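Local coordinates for protein thiamine pyrophosphokinase (Bacillus subtilis, PDB 3LM8) that catalyses the ATP-dependent transfer of pyrophosphate to thiamine, giving thiamine diphosphate and AMP in the salvage of the vitamin, at residues I4-G9 / L84-A89. The protein carries 1 engineered substitution. Residues are numbered along the deposited sequence; the frame is centred on the assembly and turned at random.
Sequences INIVAG and LALDWA
Strand 4-7 and helix 84-89 run antiparallel, their axes 172° apart in direction and 10.0 Å apart at closest approach; the nearest CA atoms pair Ile-4 with Ala-89 (6.8 Å) and Ile-6 with Ala-85. No hydrogen bond crosses the interface; it is held by apolar packing that buries 221 Å² in all. Ile-4 spans Ala-89 with two branches: CD1 reaches the Ala-89 CB at 3.9 Å, and CG2 meets the same methyl at 4.0 Å. Ile-4 CG1 stands anti to the carbonyl carbon, beside the backbone N (chi1 -62°), and CD1 continues anti to CA (chi2 -178°), which carries the longer branch to the helix and sets Ile-4 CD1 3.8 Å from Ala-89 O. Such packing is that of a helix laid over the parallel part of a mixed sheet: strand 3-7 sits between strands 26-31 and 96-100, with backbone bonds to both, and strand 71-73, helix 81-92 and parallel strand 96-100 form a beta-alpha-beta crossover whose helix passes over strand 3-7. Ile-6 divides its contacts, its CG2 lying 4.3 Å from Ala-85 CB while its CD1 approaches Leu-86 CD1 at 4.2 Å and Ala-89 CB at 4.3 Å. Ile-97 of strand 96-100 touches Ile-6, Leu-86 and Ala-89.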
loop_
_atom_site.group_PDB
_atom_site.type_symbol
_atom_site.label_atom_id
_atom_site.label_comp_id
_atom_site.label_asym_id
_atom_site.label_seq_id
_atom_site.Cartn_x
_atom_site.Cartn_y
_atom_site.Cartn_z
ATOM N N ILE A 4 -9.959 -5.119 2.231
ATOM C CA ILE A 4 -9.278 -6.190 1.527
ATOM C C ILE A 4 -7.774 -5.998 1.715
ATOM O O ILE A 4 -7.259 -4.900 1.504
ATOM C CB ILE A 4 -9.633 -6.201 0.039
ATOM C CG1 ILE A 4 -11.127 -6.447 -0.114
ATOM C CG2 ILE A 4 -8.868 -7.325 -0.685
ATOM C CD1 ILE A 4 -11.577 -6.523 -1.545
ATOM N N ASN A 5 -7.090 -7.052 2.164
ATOM C CA ASN A 5 -5.643 -6.995 2.361
ATOM C C ASN A 5 -4.965 -7.975 1.424
ATOM O O ASN A 5 -5.289 -9.170 1.407
ATOM C CB ASN A 5 -5.238 -7.365 3.785
ATOM C CG ASN A 5 -5.708 -6.373 4.800
ATOM O OD1 ASN A 5 -6.238 -5.313 4.461
ATOM N ND2 ASN A 5 -5.518 -6.710 6.066
ATOM N N ILE A 6 -4.006 -7.455 0.663
ATOM C CA ILE A 6 -3.252 -8.235 -0.302
ATOM C C ILE A 6 -1.806 -8.320 0.156
ATOM O O ILE A 6 -1.189 -7.301 0.494
ATOM C CB ILE A 6 -3.254 -7.547 -1.666
ATOM C CG1 ILE A 6 -4.682 -7.164 -2.064
ATOM C CG2 ILE A 6 -2.599 -8.440 -2.681
ATOM C CD1 ILE A 6 -4.775 -6.350 -3.356
ATOM N N VAL A 7 -1.259 -9.530 0.164
ATOM C CA VAL A 7 0.134 -9.723 0.557
ATOM C C VAL A 7 0.916 -10.212 -0.662
ATOM O O VAL A 7 0.790 -11.365 -1.074
ATOM C CB VAL A 7 0.244 -10.745 1.710
ATOM C CG1 VAL A 7 1.712 -11.012 2.068
ATOM C CG2 VAL A 7 -0.499 -10.209 2.916
ATOM N N ALA A 8 1.700 -9.309 -1.251
ATOM C CA ALA A 8 2.510 -9.628 -2.422
ATOM C C ALA A 8 3.693 -10.463 -1.963
ATOM O O ALA A 8 3.910 -10.608 -0.765
ATOM C CB ALA A 8 2.992 -8.350 -3.095
ATOM N N GLY A 9 4.475 -10.978 -2.906
ATOM C CA GLY A 9 5.590 -11.841 -2.551
ATOM C C GLY A 9 6.957 -11.245 -2.297
ATOM O O GLY A 9 7.961 -11.805 -2.746
ATOM N N LEU A 84 -2.827 -7.815 -11.072
ATOM C CA LEU A 84 -4.046 -8.559 -11.369
ATOM C C LEU A 84 -4.942 -8.696 -10.148
ATOM O O LEU A 84 -6.167 -8.605 -10.252
ATOM C CB LEU A 84 -3.706 -9.951 -11.909
ATOM C CG LEU A 84 -4.888 -10.923 -12.018
ATOM C CD1 LEU A 84 -6.075 -10.246 -12.712
ATOM C CD2 LEU A 84 -4.450 -12.171 -12.779
ATOM N N ALA A 85 -4.316 -8.925 -8.997
ATOM C CA ALA A 85 -5.030 -9.078 -7.735
ATOM C C ALA A 85 -5.765 -7.791 -7.373
ATOM O O ALA A 85 -6.843 -7.826 -6.772
ATOM C CB ALA A 85 -4.050 -9.444 -6.634
ATOM N N LEU A 86 -5.181 -6.656 -7.748
ATOM C CA LEU A 86 -5.785 -5.365 -7.456
ATOM C C LEU A 86 -7.103 -5.145 -8.204
ATOM O O LEU A 86 -8.046 -4.586 -7.643
ATOM C CB LEU A 86 -4.805 -4.240 -7.771
ATOM C CG LEU A 86 -5.226 -2.865 -7.245
ATOM C CD1 LEU A 86 -5.451 -2.929 -5.731
ATOM C CD2 LEU A 86 -4.150 -1.839 -7.610
ATOM N N ASP A 87 -7.177 -5.583 -9.460
ATOM C CA ASP A 87 -8.413 -5.450 -10.234
ATOM C C ASP A 87 -9.535 -6.227 -9.549
ATOM O O ASP A 87 -10.669 -5.767 -9.462
ATOM C CB ASP A 87 -8.244 -6.000 -11.655
ATOM C CG ASP A 87 -7.401 -5.108 -12.537
ATOM O OD1 ASP A 87 -7.445 -3.877 -12.360
ATOM O OD2 ASP A 87 -6.704 -5.638 -13.426
ATOM N N TRP A 88 -9.206 -7.424 -9.081
ATOM C CA TRP A 88 -10.165 -8.286 -8.397
ATOM C C TRP A 88 -10.701 -7.582 -7.154
ATOM O O TRP A 88 -11.897 -7.643 -6.855
ATOM C CB TRP A 88 -9.478 -9.588 -7.988
ATOM C CG TRP A 88 -10.395 -10.606 -7.394
ATOM C CD1 TRP A 88 -11.074 -11.583 -8.058
ATOM C CD2 TRP A 88 -10.746 -10.740 -6.014
ATOM N NE1 TRP A 88 -11.827 -12.320 -7.177
ATOM C CE2 TRP A 88 -11.645 -11.822 -5.914
ATOM C CE3 TRP A 88 -10.389 -10.047 -4.851
ATOM C CZ2 TRP A 88 -12.196 -12.231 -4.696
ATOM C CZ3 TRP A 88 -10.940 -10.456 -3.639
ATOM C CH2 TRP A 88 -11.834 -11.537 -3.573
ATOM N N ALA A 89 -9.800 -6.918 -6.433
ATOM C CA ALA A 89 -10.160 -6.205 -5.213
ATOM C C ALA A 89 -10.917 -4.891 -5.474
ATOM O O ALA A 89 -11.894 -4.593 -4.780
ATOM C CB ALA A 89 -8.913 -5.946 -4.387
#